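Local atomic coordinates of 4-hydroxy-tetrahydrodipicolinate synthase (Methylacidiphilum fumariolicum SolV, PDB entry 6T3T), a protein that probably catalyses the condensation of pyruvate with L-aspartate beta-semialdehyde to 4-hydroxy-tetrahydrodipicolinate, a step in the diaminopimelate route to lysine. Residues 51-56 with 85-90; 26-31 with 64-69; 244-249 with 276-281; 258-263 with 288-293. All coordinates share one frame; numbering follows the deposited sequence.

Contact 1 (51-56 with 85-90)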
loop_
_atom_site.group_PDB
_atom_site.type_symbol
_atom_site.label_atom_id
_atom_site.label_comp_id
_atom_site.label_asym_id
_atom_site.label_seq_id
_atom_site.Cartn_x
_atom_site.Cartn_y
_atom_site.Cartn_z
ATOM N N LEU A 51 9.933 -21.857 -19.207
ATOM C CA LEU A 51 9.807 -23.040 -20.054
ATOM C C LEU A 51 9.539 -22.599 -21.490
ATOM O O LEU A 51 8.789 -21.647 -21.714
ATOM C CB LEU A 51 8.662 -23.944 -19.593
ATOM C CG LEU A 51 8.494 -24.313 -18.124
ATOM C CD1 LEU A 51 7.170 -25.018 -17.961
ATOM C CD2 LEU A 51 9.635 -25.179 -17.636
ATOM N N SER A 52 10.132 -23.302 -22.457
ATOM C CA SER A 52 9.714 -23.108 -23.838
ATOM C C SER A 52 8.283 -23.631 -24.021
ATOM O O SER A 52 7.742 -24.351 -23.173
ATOM C CB SER A 52 10.638 -23.840 -24.797
ATOM O OG SER A 52 10.411 -25.237 -24.690
ATOM N N TYR A 53 7.668 -23.295 -25.154
ATOM C CA TYR A 53 6.307 -23.780 -25.395
ATOM C C TYR A 53 6.249 -25.308 -25.344
ATOM O O TYR A 53 5.371 -25.912 -24.715
ATOM C CB TYR A 53 5.812 -23.256 -26.755
ATOM C CG TYR A 53 4.471 -23.825 -27.166
ATOM C CD1 TYR A 53 3.297 -23.218 -26.773
ATOM C CD2 TYR A 53 4.387 -24.996 -27.917
ATOM C CE1 TYR A 53 2.073 -23.754 -27.112
ATOM C CE2 TYR A 53 3.174 -25.541 -28.261
ATOM C CZ TYR A 53 2.017 -24.911 -27.856
ATOM O OH TYR A 53 0.793 -25.433 -28.197
ATOM N N GLU A 54 7.168 -25.944 -26.043
ATOM C CA GLU A 54 7.261 -27.404 -26.111
ATOM C C GLU A 54 7.696 -28.028 -24.790
ATOM O O GLU A 54 7.239 -29.122 -24.453
ATOM C CB GLU A 54 8.044 -27.654 -27.380
ATOM C CG GLU A 54 7.025 -26.706 -28.076
ATOM C CD GLU A 54 7.342 -25.850 -29.260
ATOM O OE1 GLU A 54 8.285 -25.030 -28.982
ATOM O OE2 GLU A 54 6.571 -25.827 -30.280
ATOM N N GLU A 55 8.530 -27.345 -24.008
ATOM C CA GLU A 55 8.725 -27.815 -22.648
ATOM C C GLU A 55 7.421 -27.711 -21.851
ATOM O O GLU A 55 7.086 -28.625 -21.099
ATOM C CB GLU A 55 9.835 -27.026 -21.965
ATOM C CG GLU A 55 11.198 -27.577 -22.262
ATOM C CD GLU A 55 12.289 -26.670 -21.783
ATOM O OE1 GLU A 55 12.108 -25.442 -21.831
ATOM O OE2 GLU A 55 13.327 -27.184 -21.336
ATOM N N HIS A 56 6.668 -26.614 -22.018
ATOM C CA HIS A 56 5.368 -26.452 -21.357
ATOM C C HIS A 56 4.428 -27.607 -21.697
ATOM O O HIS A 56 3.775 -28.184 -20.822
ATOM C CB HIS A 56 4.728 -25.126 -21.777
ATOM C CG HIS A 56 3.606 -24.670 -20.890
ATOM N ND1 HIS A 56 3.628 -23.456 -20.230
ATOM C CD2 HIS A 56 2.426 -25.252 -20.564
ATOM C CE1 HIS A 56 2.507 -23.312 -19.540
ATOM N NE2 HIS A 56 1.764 -24.388 -19.725
ATOM N N ALA A 85 -3.508 -18.166 -24.226
ATOM C CA ALA A 85 -4.171 -18.972 -23.204
ATOM C C ALA A 85 -5.141 -19.964 -23.840
ATOM O O ALA A 85 -5.249 -21.111 -23.402
ATOM C CB ALA A 85 -4.897 -18.067 -22.195
ATOM N N ILE A 86 -5.868 -19.531 -24.866
ATOM C CA ILE A 86 -6.759 -20.439 -25.585
ATOM C C ILE A 86 -5.961 -21.581 -26.198
ATOM O O ILE A 86 -6.307 -22.761 -26.051
ATOM C CB ILE A 86 -7.551 -19.659 -26.649
ATOM C CG1 ILE A 86 -8.655 -18.836 -25.984
ATOM C CG2 ILE A 86 -8.083 -20.604 -27.755
ATOM C CD1 ILE A 86 -9.328 -17.847 -26.952
ATOM N N HIS A 87 -4.842 -21.252 -26.838
ATOM C CA HIS A 87 -4.037 -22.280 -27.491
ATOM C C HIS A 87 -3.485 -23.260 -26.474
ATOM O O HIS A 87 -3.613 -24.477 -26.643
ATOM C CB HIS A 87 -2.905 -21.630 -28.296
ATOM C CG HIS A 87 -2.003 -22.613 -28.982
ATOM N ND1 HIS A 87 -2.405 -23.367 -30.067
ATOM C CD2 HIS A 87 -0.719 -22.971 -28.734
ATOM C CE1 HIS A 87 -1.408 -24.144 -30.456
ATOM N NE2 HIS A 87 -0.376 -23.926 -29.661
ATOM N N LEU A 88 -2.918 -22.743 -25.376
ATOM C CA LEU A 88 -2.413 -23.596 -24.298
ATOM C C LEU A 88 -3.523 -24.453 -23.710
ATOM O O LEU A 88 -3.323 -25.644 -23.445
ATOM C CB LEU A 88 -1.795 -22.736 -23.174
ATOM C CG LEU A 88 -0.405 -22.185 -23.478
ATOM C CD1 LEU A 88 0.067 -21.168 -22.403
ATOM C CD2 LEU A 88 0.586 -23.348 -23.675
ATOM N N THR A 89 -4.705 -23.878 -23.508
ATOM C CA THR A 89 -5.783 -24.678 -22.934
ATOM C C THR A 89 -6.212 -25.786 -23.885
ATOM O O THR A 89 -6.453 -26.922 -23.463
ATOM C CB THR A 89 -6.968 -23.790 -22.573
ATOM O OG1 THR A 89 -6.533 -22.813 -21.618
ATOM C CG2 THR A 89 -8.099 -24.634 -21.970
ATOM N N LYS A 90 -6.284 -25.491 -25.179
ATOM C CA LYS A 90 -6.683 -26.537 -26.109
ATOM C C LYS A 90 -5.645 -27.640 -26.152
ATOM O O LYS A 90 -5.993 -28.823 -26.217
ATOM C CB LYS A 90 -6.915 -25.940 -27.484
ATOM C CG LYS A 90 -8.268 -25.228 -27.563
ATOM C CD LYS A 90 -8.299 -24.217 -28.696
ATOM C CE LYS A 90 -9.698 -23.717 -28.939
ATOM N NZ LYS A 90 -10.084 -23.943 -30.360
#
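The ring of H87 meets that of Y53 rim to rim, with centroids 5.2 Å apart and planes turned by 25°. Neither lies over the face of the other. The modelled separation of H87 NE2 and Y53 OH, 2.4 Å, is so short that the detail at this point is doubtful. One residue on, L88 puts its CD2 branch between two aromatic side chains: it lies 3.8 Å from Y53 CE1 and sits over one face of the H56 ring, 4.2 Å from the centroid and 14° off the normal, a CH-pi contact. An apolar leucine suits this buried place because it reaches out far enough for its terminal methyl to touch Y53 CE1 and lie over the H56 face. The ring of H56 reaches the neighbouring helix because chi1, at -163°, swings CG anti to the backbone N, and a hydrogen bond from NE2 to G76 O helps fix the ring's rotation. Across from these residues, S52 and E55 form a capping box: E55 N donates to S52 OG at 2.9 Å and S52 N to E55 OE1 at 3.0 Å, which caps the N-terminus of helix 53-67. Helices 53-67 and 82-95 follow barrel strands 38-40 and 72-76, so this is the packing of successive outer helices in a TIM barrel.

Contact 2 (26-31 with 64-69); sequences RLLEHQ and AEIVEK
L28 and I66 cross at about a right angle and mesh through their methyl groups. L28 CD1 rests 3.8 Å from I66 CG2 and lies equally near the other branch, 3.8 Å from I66 CD1, while L28 CB approaches I66 CG2. In I66, CG1 stands anti to the carbonyl carbon (chi1 -72°) and CG2 anti to the backbone N, and this beta-branching lets CG2 and the CG1-CD1 arm touch L28 together. The second branch of L28 goes to the other neighbour, with CD2 at 4.3 Å from V67 CG2. At the rim, the chain of E29 bends at chi2 (-64°) and brings OE2 to 4.2 Å from I66 CG2. That carboxylate is held by a salt bridge to R70, which also donates to the carbonyl oxygens of I66 and V67, so one arginine closes the last turn of helix 53-67 and ties it to helix 21-32. Further in, L28 packs on I39 of strand 38-40 and V67 on I73 of strand 72-76, which seats both helices against the barrel wall. No hydrogen bond joins the two segments directly. Their hold is therefore mainly apolar and depends on the fit of branched side chains, with a carboxylate at the margin, where the partly exposed rim suits a glutamate paired with R70.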
loop_
_atom_site.group_PDB
_atom_site.type_symbol
_atom_site.label_atom_id
_atom_site.label_comp_id
_atom_site.label_asym_id
_atom_site.label_seq_id
_atom_site.Cartn_x
_atom_site.Cartn_y
_atom_site.Cartn_z
ATOM N N ARG A 26 9.472 -39.539 -9.638
ATOM C CA ARG A 26 9.545 -39.813 -8.207
ATOM C C ARG A 26 8.659 -38.856 -7.430
ATOM O O ARG A 26 7.992 -39.263 -6.474
ATOM C CB ARG A 26 10.977 -39.761 -7.673
ATOM C CG ARG A 26 11.025 -40.450 -6.276
ATOM C CD ARG A 26 12.428 -40.753 -5.698
ATOM N NE ARG A 26 13.226 -41.705 -6.486
ATOM C CZ ARG A 26 12.944 -43.003 -6.651
ATOM N NH1 ARG A 26 11.856 -43.541 -6.103
ATOM N NH2 ARG A 26 13.754 -43.766 -7.384
ATOM N N LEU A 27 8.674 -37.571 -7.797
ATOM C CA LEU A 27 7.867 -36.584 -7.082
ATOM C C LEU A 27 6.379 -36.880 -7.238
ATOM O O LEU A 27 5.609 -36.790 -6.269
ATOM C CB LEU A 27 8.232 -35.175 -7.558
ATOM C CG LEU A 27 7.512 -33.920 -7.067
ATOM C CD1 LEU A 27 8.081 -33.329 -5.754
ATOM C CD2 LEU A 27 7.570 -32.882 -8.180
ATOM N N LEU A 28 5.957 -37.241 -8.459
ATOM C CA LEU A 28 4.550 -37.528 -8.699
ATOM C C LEU A 28 4.093 -38.749 -7.907
ATOM O O LEU A 28 3.012 -38.740 -7.317
ATOM C CB LEU A 28 4.313 -37.694 -10.199
ATOM C CG LEU A 28 4.338 -36.357 -10.934
ATOM C CD1 LEU A 28 4.277 -36.531 -12.457
ATOM C CD2 LEU A 28 3.179 -35.525 -10.436
ATOM N N GLU A 29 4.911 -39.803 -7.867
ATOM C CA GLU A 29 4.554 -40.983 -7.081
ATOM C C GLU A 29 4.450 -40.655 -5.598
ATOM O O GLU A 29 3.561 -41.160 -4.908
ATOM C CB GLU A 29 5.563 -42.102 -7.309
ATOM C CG GLU A 29 5.571 -42.642 -8.748
ATOM C CD GLU A 29 4.249 -43.315 -9.173
ATOM O OE1 GLU A 29 3.415 -43.680 -8.306
ATOM O OE2 GLU A 29 4.058 -43.509 -10.395
ATOM N N HIS A 30 5.372 -39.842 -5.076
ATOM C CA HIS A 30 5.294 -39.472 -3.662
ATOM C C HIS A 30 3.992 -38.725 -3.372
ATOM O O HIS A 30 3.391 -38.911 -2.306
ATOM C CB HIS A 30 6.532 -38.643 -3.264
ATOM C CG HIS A 30 6.728 -38.510 -1.777
ATOM N ND1 HIS A 30 6.835 -39.600 -0.932
ATOM C CD2 HIS A 30 6.846 -37.412 -0.984
ATOM C CE1 HIS A 30 6.996 -39.179 0.311
ATOM N NE2 HIS A 30 6.995 -37.858 0.309
ATOM N N GLN A 31 3.521 -37.900 -4.326
ATOM C CA GLN A 31 2.238 -37.219 -4.147
ATOM C C GLN A 31 1.087 -38.229 -4.089
ATOM O O GLN A 31 0.271 -38.202 -3.161
ATOM C CB GLN A 31 1.996 -36.195 -5.266
ATOM C CG GLN A 31 3.023 -35.013 -5.347
ATOM C CD GLN A 31 3.081 -34.215 -4.051
ATOM O OE1 GLN A 31 2.076 -33.646 -3.615
ATOM N NE2 GLN A 31 4.229 -34.245 -3.388
ATOM N N ALA A 64 0.535 -36.205 -17.155
ATOM C CA ALA A 64 -0.624 -37.038 -17.471
ATOM C C ALA A 64 -0.210 -38.478 -17.661
ATOM O O ALA A 64 -0.867 -39.388 -17.148
ATOM C CB ALA A 64 -1.361 -36.535 -18.714
ATOM N N GLU A 65 0.887 -38.712 -18.392
ATOM C CA GLU A 65 1.318 -40.083 -18.626
ATOM C C GLU A 65 1.687 -40.784 -17.330
ATOM O O GLU A 65 1.252 -41.918 -17.102
ATOM C CB GLU A 65 2.504 -40.114 -19.574
ATOM C CG GLU A 65 2.077 -39.947 -20.992
ATOM C CD GLU A 65 3.218 -39.520 -21.850
ATOM O OE1 GLU A 65 2.959 -39.135 -23.004
ATOM O OE2 GLU A 65 4.370 -39.587 -21.371
ATOM N N ILE A 66 2.443 -40.105 -16.451
ATOM C CA ILE A 66 2.877 -40.724 -15.193
ATOM C C ILE A 66 1.687 -40.979 -14.280
ATOM O O ILE A 66 1.517 -42.086 -13.767
ATOM C CB ILE A 66 3.935 -39.853 -14.486
ATOM C CG1 ILE A 66 5.274 -39.914 -15.229
ATOM C CG2 ILE A 66 4.110 -40.283 -13.036
ATOM C CD1 ILE A 66 6.026 -38.567 -15.209
ATOM N N VAL A 67 0.820 -39.977 -14.119
ATOM C CA VAL A 67 -0.289 -40.065 -13.178
ATOM C C VAL A 67 -1.294 -41.093 -13.653
ATOM O O VAL A 67 -1.895 -41.797 -12.834
ATOM C CB VAL A 67 -0.935 -38.678 -12.976
ATOM C CG1 VAL A 67 -2.280 -38.789 -12.240
ATOM C CG2 VAL A 67 -0.008 -37.787 -12.171
ATOM N N GLU A 68 -1.488 -41.219 -14.971
ATOM C CA GLU A 68 -2.435 -42.194 -15.544
ATOM C C GLU A 68 -3.768 -42.208 -14.795
ATOM O O GLU A 68 -4.288 -43.266 -14.410
ATOM C CB GLU A 68 -1.819 -43.606 -15.558
ATOM C CG GLU A 68 -2.402 -44.604 -16.607
ATOM C CD GLU A 68 -1.640 -45.939 -16.665
ATOM O OE1 GLU A 68 -2.224 -47.004 -16.991
ATOM O OE2 GLU A 68 -0.438 -45.935 -16.348
ATOM N N LYS A 69 -4.320 -41.010 -14.604
ATOM C CA LYS A 69 -5.657 -40.758 -14.077
ATOM C C LYS A 69 -5.853 -41.195 -12.627
ATOM O O LYS A 69 -6.984 -41.211 -12.149
ATOM C CB LYS A 69 -6.730 -41.408 -14.964
ATOM C CG LYS A 69 -6.752 -40.835 -16.374
ATOM C CD LYS A 69 -7.879 -39.830 -16.524
ATOM C CE LYS A 69 -9.133 -40.511 -17.098
ATOM N NZ LYS A 69 -10.235 -39.515 -17.301
#

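Contact 3 (244-249 with 276-281)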
loop_
_atom_site.group_PDB
_atom_site.type_symbol
_atom_site.label_atom_id
_atom_site.label_comp_id
_atom_site.label_asym_id
_atom_site.label_seq_id
_atom_site.Cartn_x
_atom_site.Cartn_y
_atom_site.Cartn_z
ATOM N N LEU A 244 8.868 -20.871 3.141
ATOM C CA LEU A 244 8.749 -21.198 1.720
ATOM C C LEU A 244 8.465 -19.973 0.867
ATOM O O LEU A 244 8.429 -20.103 -0.368
ATOM C CB LEU A 244 7.650 -22.228 1.507
ATOM C CG LEU A 244 8.064 -23.629 1.976
ATOM C CD1 LEU A 244 6.910 -24.586 1.753
ATOM C CD2 LEU A 244 9.320 -24.095 1.238
ATOM N N MET A 245 8.248 -18.802 1.502
ATOM C CA MET A 245 8.157 -17.511 0.820
ATOM C C MET A 245 9.262 -16.541 1.240
ATOM O O MET A 245 9.127 -15.339 1.016
ATOM C CB MET A 245 6.796 -16.852 1.086
ATOM C CG MET A 245 5.674 -17.408 0.261
ATOM S SD MET A 245 4.055 -16.606 0.560
ATOM C CE MET A 245 3.795 -17.054 2.248
ATOM N N ILE A 246 10.362 -17.035 1.815
ATOM C CA ILE A 246 11.420 -16.146 2.304
ATOM C C ILE A 246 12.011 -15.326 1.157
ATOM O O ILE A 246 12.427 -14.179 1.350
ATOM C CB ILE A 246 12.492 -16.964 3.060
ATOM C CG1 ILE A 246 13.430 -16.061 3.860
ATOM C CG2 ILE A 246 13.276 -17.866 2.108
ATOM C CD1 ILE A 246 14.194 -16.817 4.948
ATOM N N GLU A 247 12.097 -15.915 -0.038
ATOM C CA GLU A 247 12.207 -15.224 -1.316
ATOM C C GLU A 247 11.158 -15.847 -2.232
ATOM O O GLU A 247 10.459 -16.785 -1.837
ATOM C CB GLU A 247 13.631 -15.310 -1.899
ATOM C CG GLU A 247 14.718 -14.752 -0.943
ATOM C CD GLU A 247 16.145 -14.930 -1.447
ATOM O OE1 GLU A 247 16.365 -14.971 -2.682
ATOM O OE2 GLU A 247 17.060 -15.061 -0.596
ATOM N N THR A 248 11.040 -15.331 -3.459
ATOM C CA THR A 248 9.919 -15.699 -4.321
ATOM C C THR A 248 9.872 -17.195 -4.638
ATOM O O THR A 248 10.857 -17.792 -5.090
ATOM C CB THR A 248 9.947 -14.894 -5.623
ATOM O OG1 THR A 248 8.750 -15.175 -6.368
ATOM C CG2 THR A 248 11.156 -15.252 -6.483
ATOM N N ASN A 249 8.724 -17.796 -4.343
ATOM C CA ASN A 249 8.394 -19.128 -4.812
ATOM C C ASN A 249 8.636 -19.213 -6.320
ATOM O O ASN A 249 8.244 -18.301 -7.048
ATOM C CB ASN A 249 6.930 -19.411 -4.469
ATOM C CG ASN A 249 6.470 -20.756 -4.963
ATOM O OD1 ASN A 249 7.007 -21.794 -4.585
ATOM N ND2 ASN A 249 5.493 -20.745 -5.840
ATOM N N PRO A 276 22.514 -16.267 1.315
ATOM C CA PRO A 276 22.961 -17.307 2.269
ATOM C C PRO A 276 22.225 -17.305 3.596
ATOM O O PRO A 276 21.953 -18.377 4.144
ATOM C CB PRO A 276 24.466 -17.002 2.458
ATOM C CG PRO A 276 24.728 -15.703 1.733
ATOM C CD PRO A 276 23.655 -15.575 0.692
ATOM N N GLN A 277 21.881 -16.132 4.124
ATOM C CA GLN A 277 21.161 -16.096 5.389
ATOM C C GLN A 277 19.778 -16.703 5.267
ATOM O O GLN A 277 19.280 -17.291 6.236
ATOM C CB GLN A 277 21.060 -14.659 5.904
ATOM C CG GLN A 277 20.106 -13.768 5.088
ATOM C CD GLN A 277 20.782 -12.994 3.946
ATOM O OE1 GLN A 277 21.886 -13.352 3.463
ATOM N NE2 GLN A 277 20.121 -11.909 3.514
ATOM N N ASN A 278 19.133 -16.562 4.104
ATOM C CA ASN A 278 17.800 -17.124 3.917
ATOM C C ASN A 278 17.875 -18.617 3.683
ATOM O O ASN A 278 16.984 -19.362 4.119
ATOM C CB ASN A 278 17.084 -16.417 2.755
ATOM C CG ASN A 278 16.841 -14.943 3.043
ATOM O OD1 ASN A 278 16.705 -14.568 4.201
ATOM N ND2 ASN A 278 16.803 -14.096 1.995
ATOM N N LEU A 279 18.940 -19.060 3.011
ATOM C CA LEU A 279 19.218 -20.481 2.883
ATOM C C LEU A 279 19.364 -21.127 4.255
ATOM O O LEU A 279 18.808 -22.202 4.507
ATOM C CB LEU A 279 20.499 -20.693 2.059
ATOM C CG LEU A 279 20.970 -22.149 1.811
ATOM C CD1 LEU A 279 19.956 -22.877 0.939
ATOM C CD2 LEU A 279 22.367 -22.266 1.173
ATOM N N GLU A 280 20.117 -20.477 5.159
ATOM C CA GLU A 280 20.323 -21.058 6.479
ATOM C C GLU A 280 19.026 -21.105 7.266
ATOM O O GLU A 280 18.743 -22.096 7.950
ATOM C CB GLU A 280 21.362 -20.267 7.261
ATOM C CG GLU A 280 21.508 -20.739 8.710
ATOM C CD GLU A 280 22.160 -22.123 8.816
ATOM O OE1 GLU A 280 22.713 -22.605 7.797
ATOM O OE2 GLU A 280 22.122 -22.723 9.918
ATOM N N LYS A 281 18.256 -20.020 7.220
ATOM C CA LYS A 281 16.957 -19.996 7.874
ATOM C C LYS A 281 16.067 -21.113 7.343
ATOM O O LYS A 281 15.435 -21.835 8.121
ATOM C CB LYS A 281 16.305 -18.627 7.668
ATOM C CG LYS A 281 14.897 -18.497 8.200
ATOM C CD LYS A 281 14.892 -18.547 9.713
ATOM C CE LYS A 281 13.472 -18.592 10.264
ATOM N NZ LYS A 281 13.476 -19.036 11.710
#
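Beyond the barrel proper, the loop between helices 227-243 and 251-259 meets the first turns of helix 276-295, where I246 and E247 both converge on N278. The polar half is a hydrogen bond from N278 ND2 to E247 OE2, 2.8 Å long and almost straight at 178°. The oxygen is met on its anti side, slightly out of the carboxylate plane, whereas it lies practically in the plane of the amide; the two flat groups are turned 74° apart. The apolar partner of N278 is I246, whose CG1 stands anti to the backbone N (chi1 -167°) and carries CD1 to 3.5 Å from N278 OD1 and 3.7 Å from K281 CG. The aliphatic start of K281 thus packs here, while the rest of its chain turns off from the contact. E247 OE2 also accepts from Q275 N, and E247 touches S111 of the second subunit. With an alanine at N278, E247 OE2 would probably lose its side-chain donor, keeping Q275 N, and the amide that I246 CG1 and CD1 pack against would be gone. Asparagine suits the place because one short group donates to an acid and packs on a methyl. Two donors at the beginning of a helix are likely to stabilise the negative charge of E247.

Contact 4 (258-263 with 288-293); sequences AMEGLT and RTKEKL
Both E260 and K290 place CG anti to the carbonyl carbon (chi1 near -67° in each) and then run extended beyond it, which lets the two chains come from opposite directions and bridge a wide gap: their CA atoms are 11.8 Å apart. At the meeting point K290 NZ donates to E260 OE2 at 2.8 Å, a salt bridge that is also a hydrogen bond. The ammonium does not lie in the carboxylate plane but comes from above it, 38° out, and K290 CE follows it in to 3.1 Å from E260 OE2. Long, flexible side chains suit such a place, since shorter ones are unlikely to span that separation. E260 stands where helix 251-259 gives way to a loop. Just after it, G261 takes a positive phi of 72° and closes the helix with a Schellman motif, in which G261 N bonds back to A258 O at 2.9 Å; glycine adopts that backbone shape with little cost. The side chain of E260 also touches L286, one helical turn before K290 in helix 276-295, and L210. If E260 were an alanine, the ammonium of K290 would probably be left without its mate in this contact and the long chain set free to turn toward solvent. On another side of the same helix, T289 and L293 pack on helix 227-243, and K292 touches E176 of the third subunit.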
loop_
_atom_site.group_PDB
_atom_site.type_symbol
_atom_site.label_atom_id
_atom_site.label_comp_id
_atom_site.label_asym_id
_atom_site.label_seq_id
_atom_site.Cartn_x
_atom_site.Cartn_y
_atom_site.Cartn_z
ATOM N N ALA A 258 15.899 -29.910 -3.217
ATOM C CA ALA A 258 17.281 -30.264 -3.558
ATOM C C ALA A 258 18.086 -30.618 -2.314
ATOM O O ALA A 258 18.982 -31.473 -2.372
ATOM C CB ALA A 258 17.967 -29.128 -4.322
ATOM N N MET A 259 17.810 -29.962 -1.188
ATOM C CA MET A 259 18.512 -30.320 0.036
ATOM C C MET A 259 18.185 -31.755 0.457
ATOM O O MET A 259 19.035 -32.439 1.040
ATOM C CB MET A 259 18.127 -29.335 1.150
ATOM C CG MET A 259 18.898 -28.018 1.151
ATOM S SD MET A 259 18.267 -26.856 2.377
ATOM C CE MET A 259 18.085 -27.941 3.778
ATOM N N GLU A 260 16.988 -32.244 0.116
ATOM C CA GLU A 260 16.583 -33.628 0.343
ATOM C C GLU A 260 17.053 -34.582 -0.751
ATOM O O GLU A 260 16.718 -35.766 -0.692
ATOM C CB GLU A 260 15.061 -33.700 0.499
ATOM C CG GLU A 260 14.632 -32.983 1.790
ATOM C CD GLU A 260 13.151 -32.950 2.044
ATOM O OE1 GLU A 260 12.341 -33.233 1.133
ATOM O OE2 GLU A 260 12.795 -32.628 3.194
ATOM N N GLY A 261 17.837 -34.098 -1.714
ATOM C CA GLY A 261 18.331 -34.918 -2.806
ATOM C C GLY A 261 17.280 -35.300 -3.813
ATOM O O GLY A 261 17.432 -36.302 -4.499
ATOM N N LEU A 262 16.192 -34.543 -3.902
ATOM C CA LEU A 262 15.034 -34.951 -4.677
ATOM C C LEU A 262 14.991 -34.302 -6.050
ATOM O O LEU A 262 14.245 -34.760 -6.918
ATOM C CB LEU A 262 13.751 -34.626 -3.906
ATOM C CG LEU A 262 13.664 -35.489 -2.638
ATOM C CD1 LEU A 262 12.409 -35.204 -1.842
ATOM C CD2 LEU A 262 13.762 -36.976 -3.006
ATOM N N THR A 263 15.756 -33.234 -6.250
ATOM C CA THR A 263 15.846 -32.568 -7.533
ATOM C C THR A 263 17.175 -31.820 -7.544
ATOM O O THR A 263 17.830 -31.690 -6.509
ATOM C CB THR A 263 14.627 -31.652 -7.769
ATOM O OG1 THR A 263 14.651 -31.136 -9.110
ATOM C CG2 THR A 263 14.611 -30.502 -6.764
ATOM N N ARG A 288 13.621 -28.446 11.859
ATOM C CA ARG A 288 12.689 -28.321 12.978
ATOM C C ARG A 288 11.310 -28.855 12.618
ATOM O O ARG A 288 10.619 -29.440 13.459
ATOM C CB ARG A 288 12.581 -26.852 13.416
ATOM C CG ARG A 288 13.783 -26.337 14.152
ATOM C CD ARG A 288 13.779 -24.830 14.458
ATOM N NE ARG A 288 14.996 -24.488 15.198
ATOM C CZ ARG A 288 15.421 -23.254 15.468
ATOM N NH1 ARG A 288 16.558 -23.087 16.142
ATOM N NH2 ARG A 288 14.729 -22.189 15.063
ATOM N N THR A 289 10.875 -28.614 11.384
ATOM C CA THR A 289 9.547 -29.040 10.954
ATOM C C THR A 289 9.417 -30.556 10.941
ATOM O O THR A 289 8.372 -31.109 11.324
ATOM C CB THR A 289 9.261 -28.471 9.575
ATOM O OG1 THR A 289 9.317 -27.048 9.657
ATOM C CG2 THR A 289 7.867 -28.916 9.076
ATOM N N LYS A 290 10.456 -31.240 10.474
ATOM C CA LYS A 290 10.409 -32.693 10.396
ATOM C C LYS A 290 10.228 -33.305 11.767
ATOM O O LYS A 290 9.367 -34.174 11.967
ATOM C CB LYS A 290 11.688 -33.210 9.758
ATOM C CG LYS A 290 11.824 -32.790 8.329
ATOM C CD LYS A 290 12.867 -33.622 7.625
ATOM C CE LYS A 290 13.219 -32.946 6.291
ATOM N NZ LYS A 290 14.129 -33.763 5.435
ATOM N N GLU A 291 11.019 -32.836 12.741
ATOM C CA GLU A 291 10.898 -33.363 14.093
ATOM C C GLU A 291 9.552 -32.984 14.711
ATOM O O GLU A 291 8.912 -33.821 15.357
ATOM C CB GLU A 291 12.078 -32.931 14.963
ATOM C CG GLU A 291 11.791 -33.203 16.421
ATOM C CD GLU A 291 11.588 -34.710 16.720
ATOM O OE1 GLU A 291 11.518 -35.061 17.923
ATOM O OE2 GLU A 291 11.542 -35.554 15.772
ATOM N N LYS A 292 9.084 -31.749 14.505
ATOM C CA LYS A 292 7.797 -31.369 15.091
ATOM C C LYS A 292 6.646 -32.184 14.489
ATOM O O LYS A 292 5.730 -32.603 15.209
ATOM C CB LYS A 292 7.542 -29.881 14.890
ATOM C CG LYS A 292 8.492 -28.914 15.637
ATOM C CD LYS A 292 8.211 -27.500 15.142
ATOM C CE LYS A 292 8.858 -26.414 16.021
ATOM N NZ LYS A 292 8.443 -25.024 15.588
ATOM N N LEU A 293 6.676 -32.419 13.172
ATOM C CA LEU A 293 5.670 -33.255 12.528
ATOM C C LEU A 293 5.677 -34.678 13.091
ATOM O O LEU A 293 4.615 -35.304 13.237
ATOM C CB LEU A 293 5.915 -33.289 11.019
ATOM C CG LEU A 293 5.404 -32.060 10.273
ATOM C CD1 LEU A 293 5.867 -32.074 8.843
ATOM C CD2 LEU A 293 3.875 -32.037 10.348
#

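Contacts 1 and 2 belong to the barrel's outer layer and are partly buried; both use helix 53-67, contact 1 near its start and contact 2 at its end, about 20 Å apart between centres. Contacts 3 and 4 lie at the surface, where the C-terminal helices pack; they share helix 276-295, with centres about 14 Å apart. Chemistry follows place: contact 2 is mainly apolar, with a carboxylate at the rim, contact 1 sets a leucine among aromatic rings, contact 3 mixes one hydrogen bond with methyl packing, and contact 4 is a lone salt bridge burying little area. Side chain to side chain, H56 of contact 1 lies about 10 Å from T44 of the predicted proton relay.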